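Local coordinates for BF1531-like N-terminal domain-containing protein (Bacteroides fragilis, PDB 3SLR), which is of unknown function but binds magnesium through a HAD-like phosphatase domain that follows an FkbH-type N-terminal domain, and may hydrolyse ester bonds, at residues A286-P289 / F290-P294; W310-K313 / A314-I317. All coordinates share one frame; numbering follows the deposited sequence.

Contact 1: A286-P289 / F290-P294; sequences AKEP and FERNP
Glu288 and Arg292, one helical turn apart near the end of helix 283-292, send their side chains out side by side and in the same direction. That helix belongs to the beta-alpha-beta unit between strands 274-280 and 305-309 of the HAD-like domain, and the Ala286 side chain lies about 8 Å from a bound magnesium ion. The ion pair is a long one: Glu288 OE2 stands 3.4 Å from Arg292 NH1, and the carboxylate and guanidinium planes are turned 53° apart, so they do not meet as a flat, two-pronged pair. The arginine reaches this position by bending at chi2 (-87°) and chi3 (-54°), while the glutamate runs extended beyond CG.

Glu291 lies back against the preceding turn, its CG 3.3 Å from Lys287 O and its carboxylate near Lys287 CB. Lys287 leads its amine away, leaving NZ 6.0 Å from Glu291 OE2, and pairs weakly with Glu283. On the buried side the Phe290 ring presents an edge to two carbonyls: Ala286 O lies in the ring plane, 3.5 Å from Phe290 CD1, with Lys287 O beside it. The same ring meets Phe306 edge-to-face.

The backbone records a kink at Pro289, whose nitrogen has no hydrogen to give to the turn before. Beyond it Arg292 N bonds to Glu288 O at 2.7 Å and Asn293 N to Pro289 O at 3.0 Å. Asn293 is the first residue to leave helical geometry; its side-chain OD1 accepts from Glu295 N and its ND2 donates to Trp243 O.

Ala286 O is buried without a hydrogen-bond partner because, at the kink, Phe290 N stays 4.9 Å from it; the C-H edge of Phe290 faces it instead, probably a weak electrostatic compensation, whereas the charged pair keeps to the more exposed side.

Contact 2: W310-K313 / A314-I317; sequences WENK and ADNI
Asn312 caps helix 313-324 from the N-cap position: its OD1 accepts from Asp315 N at 2.8 Å with a nearly straight N-H...O angle of 164°, although the donor sits above the amide carbonyl plane, not on a lone pair. A second bond runs the other way, from Asn312 ND2 to Asp315 OD2 at 2.7 Å; it is weak and bent. The two groups cross obliquely, amide and carboxylate planes 65° apart. With chi1 at 76°, Asn312 CG lies between its own backbone N and carbonyl carbon, which turns the amide back over the first helical turn. Asp315 also has a salt bridge to Arg318, so its carboxylate is held from two residues.

The backbone then enters the helix through Ile317 N to Lys313 O at 2.8 Å, while Asn316 N to Asn312 O is longer and weak. Asn316 turns its side chain toward the incoming loop. Its ND2 is 3.4 Å from Glu311 O, at an angle too poor for a direct bond; a water lies 2.9 Å from both Glu311 O and Asn316 ND2, bridging them, and the ND2 bond is weak. The same ND2 is hydrogen-bonded to Asn309.

On the buried side Lys313 extends its chain to a salt bridge with Asp335 and a hydrogen bond to Cys278 O, with a weak bond to the magnesium ligand Asp228. This placement is consistent with the motif III lysine of HAD phosphatases, which begins a helix and reaches into the metal site. Ala314 and Ile317 pack against helix 338-347, Ala314 on Met343 and His347, Ile317 on Val344. Within the turn, Ile317 CG1 lies 3.3 Å from Lys313 O, and Ala314 CB lies 3.2 Å from Asn312 OD1.

How the contacts relate
From the N terminus, strand 274-280 leads into helix 283-292, where contact 1 brackets the last turns and the exit. The chain then runs through a loop into strand 305-309, completing a beta-alpha-beta unit, and contact 2 follows in the loop and first turn of helix 313-324. The two are in series: each is one continuous stretch, closing only a local turn, and they neither nest nor cross. Their centres are 22 Å apart and their nearest atoms about 8 Å, without touching. Contact 1 joins its helix to strand 305-309, whereas contact 2 ties that strand's exit to helix 338-347 and the magnesium site.

Contact 1: A286-P289 / F290-P294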
ATOM      1  N   ALA A 286     -29.051 -11.188  11.930  1.00 18.12           N
ATOM      2  CA  ALA A 286     -27.734 -10.713  11.541  1.00 18.71           C
ATOM      3  C   ALA A 286     -27.062  -9.968  12.678  1.00 18.20           C
ATOM      4  O   ALA A 286     -25.847 -10.027  12.819  1.00 18.52           O
ATOM      5  CB  ALA A 286     -27.833  -9.808  10.304  1.00 17.55           C
ATOM      6  N   LYS A 287     -27.849  -9.257  13.481  1.00 18.08           N
ATOM      7  CA  LYS A 287     -27.304  -8.495  14.608  1.00 18.57           C
ATOM      8  C   LYS A 287     -27.031  -9.359  15.840  1.00 20.81           C
ATOM      9  O   LYS A 287     -26.242  -8.982  16.704  1.00 21.68           O
ATOM     10  CB  LYS A 287     -28.243  -7.357  15.004  1.00 19.19           C
ATOM     11  CG  LYS A 287     -28.260  -6.197  14.011  1.00 18.08           C
ATOM     12  CD  LYS A 287     -29.280  -5.131  14.400  1.00 22.23           C
ATOM     13  CE  LYS A 287     -29.068  -3.864  13.561  1.00 27.88           C
ATOM     14  NZ  LYS A 287     -29.907  -2.714  14.014  1.00 32.89           N
ATOM     15  N   GLU A 288     -27.694 -10.505  15.925  1.00 21.37           N
ATOM     16  CA  GLU A 288     -27.609 -11.322  17.137  1.00 21.20           C
ATOM     17  C   GLU A 288     -26.189 -11.717  17.564  1.00 19.75           C
ATOM     18  O   GLU A 288     -25.860 -11.609  18.741  1.00 21.71           O
ATOM     19  CB  GLU A 288     -28.513 -12.551  17.039  1.00 21.96           C
ATOM     20  CG  GLU A 288     -29.638 -12.536  18.064  1.00 30.59           C
ATOM     21  CD  GLU A 288     -30.430 -13.823  18.077  1.00 32.27           C
ATOM     22  OE1 GLU A 288     -30.577 -14.441  16.997  1.00 29.56           O
ATOM     23  OE2 GLU A 288     -30.890 -14.222  19.169  1.00 33.80           O
ATOM     24  N   PRO A 289     -25.338 -12.156  16.616  1.00 18.47           N
ATOM     25  CA  PRO A 289     -23.979 -12.517  17.039  1.00 19.83           C
ATOM     26  C   PRO A 289     -23.214 -11.328  17.613  1.00 20.93           C
ATOM     27  O   PRO A 289     -22.492 -11.504  18.587  1.00 18.00           O
ATOM     28  CB  PRO A 289     -23.321 -13.012  15.749  1.00 18.23           C
ATOM     29  CG  PRO A 289     -24.446 -13.428  14.877  1.00 22.30           C
ATOM     30  CD  PRO A 289     -25.575 -12.476  15.198  1.00 18.31           C
ATOM     31  N   PHE A 290     -23.370 -10.139  17.024  1.00 19.95           N
ATOM     32  CA  PHE A 290     -22.744  -8.941  17.576  1.00 18.46           C
ATOM     33  C   PHE A 290     -23.190  -8.728  19.009  1.00 18.55           C
ATOM     34  O   PHE A 290     -22.395  -8.353  19.872  1.00 24.25           O
ATOM     35  CB  PHE A 290     -23.099  -7.695  16.747  1.00 18.81           C
ATOM     36  CG  PHE A 290     -22.519  -7.696  15.361  1.00 21.13           C
ATOM     37  CD1 PHE A 290     -23.180  -8.326  14.316  1.00 18.54           C
ATOM     38  CD2 PHE A 290     -21.312  -7.059  15.096  1.00 19.34           C
ATOM     39  CE1 PHE A 290     -22.649  -8.329  13.033  1.00 17.69           C
ATOM     40  CE2 PHE A 290     -20.776  -7.047  13.813  1.00 21.67           C
ATOM     41  CZ  PHE A 290     -21.444  -7.690  12.777  1.00 17.67           C
ATOM     42  N   GLU A 291     -24.475  -8.966  19.251  1.00 21.38           N
ATOM     43  CA  GLU A 291     -25.087  -8.708  20.551  1.00 23.31           C
ATOM     44  C   GLU A 291     -24.841  -9.810  21.587  1.00 23.59           C
ATOM     45  O   GLU A 291     -24.665  -9.509  22.764  1.00 26.53           O
ATOM     46  CB  GLU A 291     -26.599  -8.504  20.393  1.00 25.42           C
ATOM     47  CG  GLU A 291     -26.993  -7.376  19.440  1.00 25.36           C
ATOM     48  CD  GLU A 291     -28.478  -7.393  19.096  1.00 34.44           C
ATOM     49  OE1 GLU A 291     -29.091  -8.485  19.118  1.00 34.83           O
ATOM     50  OE2 GLU A 291     -29.035  -6.315  18.793  1.00 36.32           O
ATOM     51  N   ARG A 292     -24.829 -11.071  21.151  1.00 21.24           N
ATOM     52  CA  ARG A 292     -24.885 -12.210  22.091  1.00 20.92           C
ATOM     53  C   ARG A 292     -23.604 -13.047  22.167  1.00 21.96           C
ATOM     54  O   ARG A 292     -23.337 -13.679  23.190  1.00 22.89           O
ATOM     55  CB  ARG A 292     -26.030 -13.167  21.733  1.00 22.89           C
ATOM     56  CG  ARG A 292     -27.407 -12.538  21.491  1.00 29.63           C
ATOM     57  CD  ARG A 292     -28.237 -12.366  22.763  1.00 34.24           C
ATOM     58  NE  ARG A 292     -28.404 -13.594  23.549  1.00 33.67           N
ATOM     59  CZ  ARG A 292     -29.402 -14.468  23.412  1.00 31.72           C
ATOM     60  NH1 ARG A 292     -30.344 -14.290  22.498  1.00 39.70           N
ATOM     61  NH2 ARG A 292     -29.453 -15.539  24.195  1.00 37.33           N
ATOM     62  N   ASN A 293     -22.843 -13.092  21.078  1.00 20.96           N
ATOM     63  CA  ASN A 293     -21.663 -13.955  21.007  1.00 21.00           C
ATOM     64  C   ASN A 293     -20.396 -13.240  21.485  1.00 20.62           C
ATOM     65  O   ASN A 293     -19.894 -12.339  20.821  1.00 18.62           O
ATOM     66  CB  ASN A 293     -21.497 -14.519  19.588  1.00 19.94           C
ATOM     67  CG  ASN A 293     -20.456 -15.634  19.505  1.00 20.95           C
ATOM     68  OD1 ASN A 293     -19.426 -15.590  20.174  1.00 20.57           O
ATOM     69  ND2 ASN A 293     -20.719 -16.633  18.665  1.00 17.81           N
ATOM     70  N   PRO A 294     -19.858 -13.671  22.635  1.00 22.71           N
ATOM     71  CA  PRO A 294     -18.710 -13.041  23.302  1.00 19.26           C
ATOM     72  C   PRO A 294     -17.414 -13.135  22.505  1.00 21.27           C
ATOM     73  O   PRO A 294     -16.484 -12.401  22.815  1.00 25.48           O
ATOM     74  CB  PRO A 294     -18.553 -13.859  24.597  1.00 22.89           C
ATOM     75  CG  PRO A 294     -19.777 -14.665  24.723  1.00 28.33           C
ATOM     76  CD  PRO A 294     -20.323 -14.867  23.351  1.00 22.92           C
TER

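Contact 2: W310-K313 / A314-I317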
ATOM      1  N   TRP A 310     -33.315  -8.698   2.288  1.00 18.27           N
ATOM      2  CA  TRP A 310     -33.279  -9.674   1.202  1.00 20.71           C
ATOM      3  C   TRP A 310     -33.251  -9.015  -0.173  1.00 21.29           C
ATOM      4  O   TRP A 310     -33.405  -9.675  -1.208  1.00 21.10           O
ATOM      5  CB  TRP A 310     -34.438 -10.663   1.351  1.00 21.93           C
ATOM      6  CG  TRP A 310     -34.371 -11.382   2.671  1.00 23.18           C
ATOM      7  CD1 TRP A 310     -35.106 -11.118   3.794  1.00 24.84           C
ATOM      8  CD2 TRP A 310     -33.498 -12.467   3.013  1.00 22.98           C
ATOM      9  NE1 TRP A 310     -34.743 -11.974   4.811  1.00 26.15           N
ATOM     10  CE2 TRP A 310     -33.764 -12.815   4.354  1.00 24.64           C
ATOM     11  CE3 TRP A 310     -32.520 -13.180   2.312  1.00 28.27           C
ATOM     12  CZ2 TRP A 310     -33.089 -13.848   5.009  1.00 26.75           C
ATOM     13  CZ3 TRP A 310     -31.848 -14.205   2.965  1.00 25.71           C
ATOM     14  CH2 TRP A 310     -32.138 -14.529   4.298  1.00 23.66           C
ATOM     15  N   GLU A 311     -33.012  -7.711  -0.171  1.00 19.06           N
ATOM     16  CA  GLU A 311     -32.890  -6.945  -1.411  1.00 21.27           C
ATOM     17  C   GLU A 311     -31.487  -7.035  -2.007  1.00 22.76           C
ATOM     18  O   GLU A 311     -30.523  -7.350  -1.302  1.00 21.60           O
ATOM     19  CB  GLU A 311     -33.269  -5.486  -1.158  1.00 23.68           C
ATOM     20  CG  GLU A 311     -34.765  -5.291  -1.030  1.00 27.39           C
ATOM     21  CD  GLU A 311     -35.488  -5.725  -2.296  1.00 29.53           C
ATOM     22  OE1 GLU A 311     -35.425  -4.980  -3.302  1.00 31.11           O
ATOM     23  OE2 GLU A 311     -36.092  -6.822  -2.294  1.00 30.03           O
ATOM     24  N   ASN A 312     -31.375  -6.766  -3.303  1.00 23.77           N
ATOM     25  CA  ASN A 312     -30.082  -6.825  -3.974  1.00 23.35           C
ATOM     26  C   ASN A 312     -29.091  -5.869  -3.314  1.00 21.22           C
ATOM     27  O   ASN A 312     -29.464  -4.802  -2.824  1.00 22.12           O
ATOM     28  CB  ASN A 312     -30.223  -6.530  -5.470  1.00 26.07           C
ATOM     29  CG  ASN A 312     -30.435  -5.057  -5.759  1.00 29.01           C
ATOM     30  OD1 ASN A 312     -29.479  -4.282  -5.832  1.00 26.33           O
ATOM     31  ND2 ASN A 312     -31.691  -4.661  -5.936  1.00 28.86           N
ATOM     32  N   LYS A 313     -27.822  -6.259  -3.274  1.00 22.53           N
ATOM     33  CA  LYS A 313     -26.842  -5.472  -2.540  1.00 20.89           C
ATOM     34  C   LYS A 313     -26.517  -4.132  -3.220  1.00 19.99           C
ATOM     35  O   LYS A 313     -26.158  -3.164  -2.550  1.00 19.20           O
ATOM     36  CB  LYS A 313     -25.591  -6.306  -2.275  1.00 16.84           C
ATOM     37  CG  LYS A 313     -25.903  -7.505  -1.397  1.00 18.56           C
ATOM     38  CD  LYS A 313     -24.650  -8.133  -0.830  1.00 16.60           C
ATOM     39  CE  LYS A 313     -25.007  -9.203   0.177  1.00 19.24           C
ATOM     40  NZ  LYS A 313     -23.864  -9.514   1.074  1.00 18.17           N
ATOM     41  N   ALA A 314     -26.676  -4.067  -4.537  1.00 19.17           N
ATOM     42  CA  ALA A 314     -26.450  -2.804  -5.244  1.00 22.53           C
ATOM     43  C   ALA A 314     -27.335  -1.694  -4.672  1.00 20.90           C
ATOM     44  O   ALA A 314     -26.843  -0.611  -4.337  1.00 18.37           O
ATOM     45  CB  ALA A 314     -26.687  -2.967  -6.734  1.00 25.06           C
ATOM     46  N   ASP A 315     -28.638  -1.965  -4.552  1.00 21.37           N
ATOM     47  CA  ASP A 315     -29.576  -0.995  -3.993  1.00 19.22           C
ATOM     48  C   ASP A 315     -29.195  -0.655  -2.558  1.00 20.45           C
ATOM     49  O   ASP A 315     -29.230   0.508  -2.148  1.00 17.51           O
ATOM     50  CB  ASP A 315     -31.015  -1.532  -4.016  1.00 23.05           C
ATOM     51  CG  ASP A 315     -31.635  -1.526  -5.409  1.00 29.13           C
ATOM     52  OD1 ASP A 315     -31.078  -0.897  -6.328  1.00 28.95           O
ATOM     53  OD2 ASP A 315     -32.705  -2.146  -5.578  1.00 34.13           O
ATOM     54  N   ASN A 316     -28.836  -1.682  -1.788  1.00 19.60           N
ATOM     55  CA  ASN A 316     -28.447  -1.478  -0.398  1.00 17.85           C
ATOM     56  C   ASN A 316     -27.210  -0.597  -0.256  1.00 15.39           C
ATOM     57  O   ASN A 316     -27.142   0.253   0.634  1.00 16.60           O
ATOM     58  CB  ASN A 316     -28.266  -2.822   0.318  1.00 17.40           C
ATOM     59  CG  ASN A 316     -29.596  -3.484   0.660  1.00 20.29           C
ATOM     60  OD1 ASN A 316     -30.621  -2.809   0.778  1.00 18.46           O
ATOM     61  ND2 ASN A 316     -29.584  -4.808   0.818  1.00 19.25           N
ATOM     62  N   ILE A 317     -26.240  -0.780  -1.139  1.00 17.22           N
ATOM     63  CA  ILE A 317     -25.051   0.069  -1.112  1.00 19.60           C
ATOM     64  C   ILE A 317     -25.371   1.532  -1.462  1.00 17.65           C
ATOM     65  O   ILE A 317     -24.781   2.456  -0.899  1.00 17.39           O
ATOM     66  CB  ILE A 317     -23.922  -0.504  -1.971  1.00 15.98           C
ATOM     67  CG1 ILE A 317     -23.402  -1.791  -1.317  1.00 19.24           C
ATOM     68  CG2 ILE A 317     -22.784   0.522  -2.131  1.00 17.94           C
ATOM     69  CD1 ILE A 317     -22.429  -2.572  -2.176  1.00 20.71           C
TER
HETATM   70  O   HOH W   1     -28.636  -7.554   0.912  1.00 23.80           O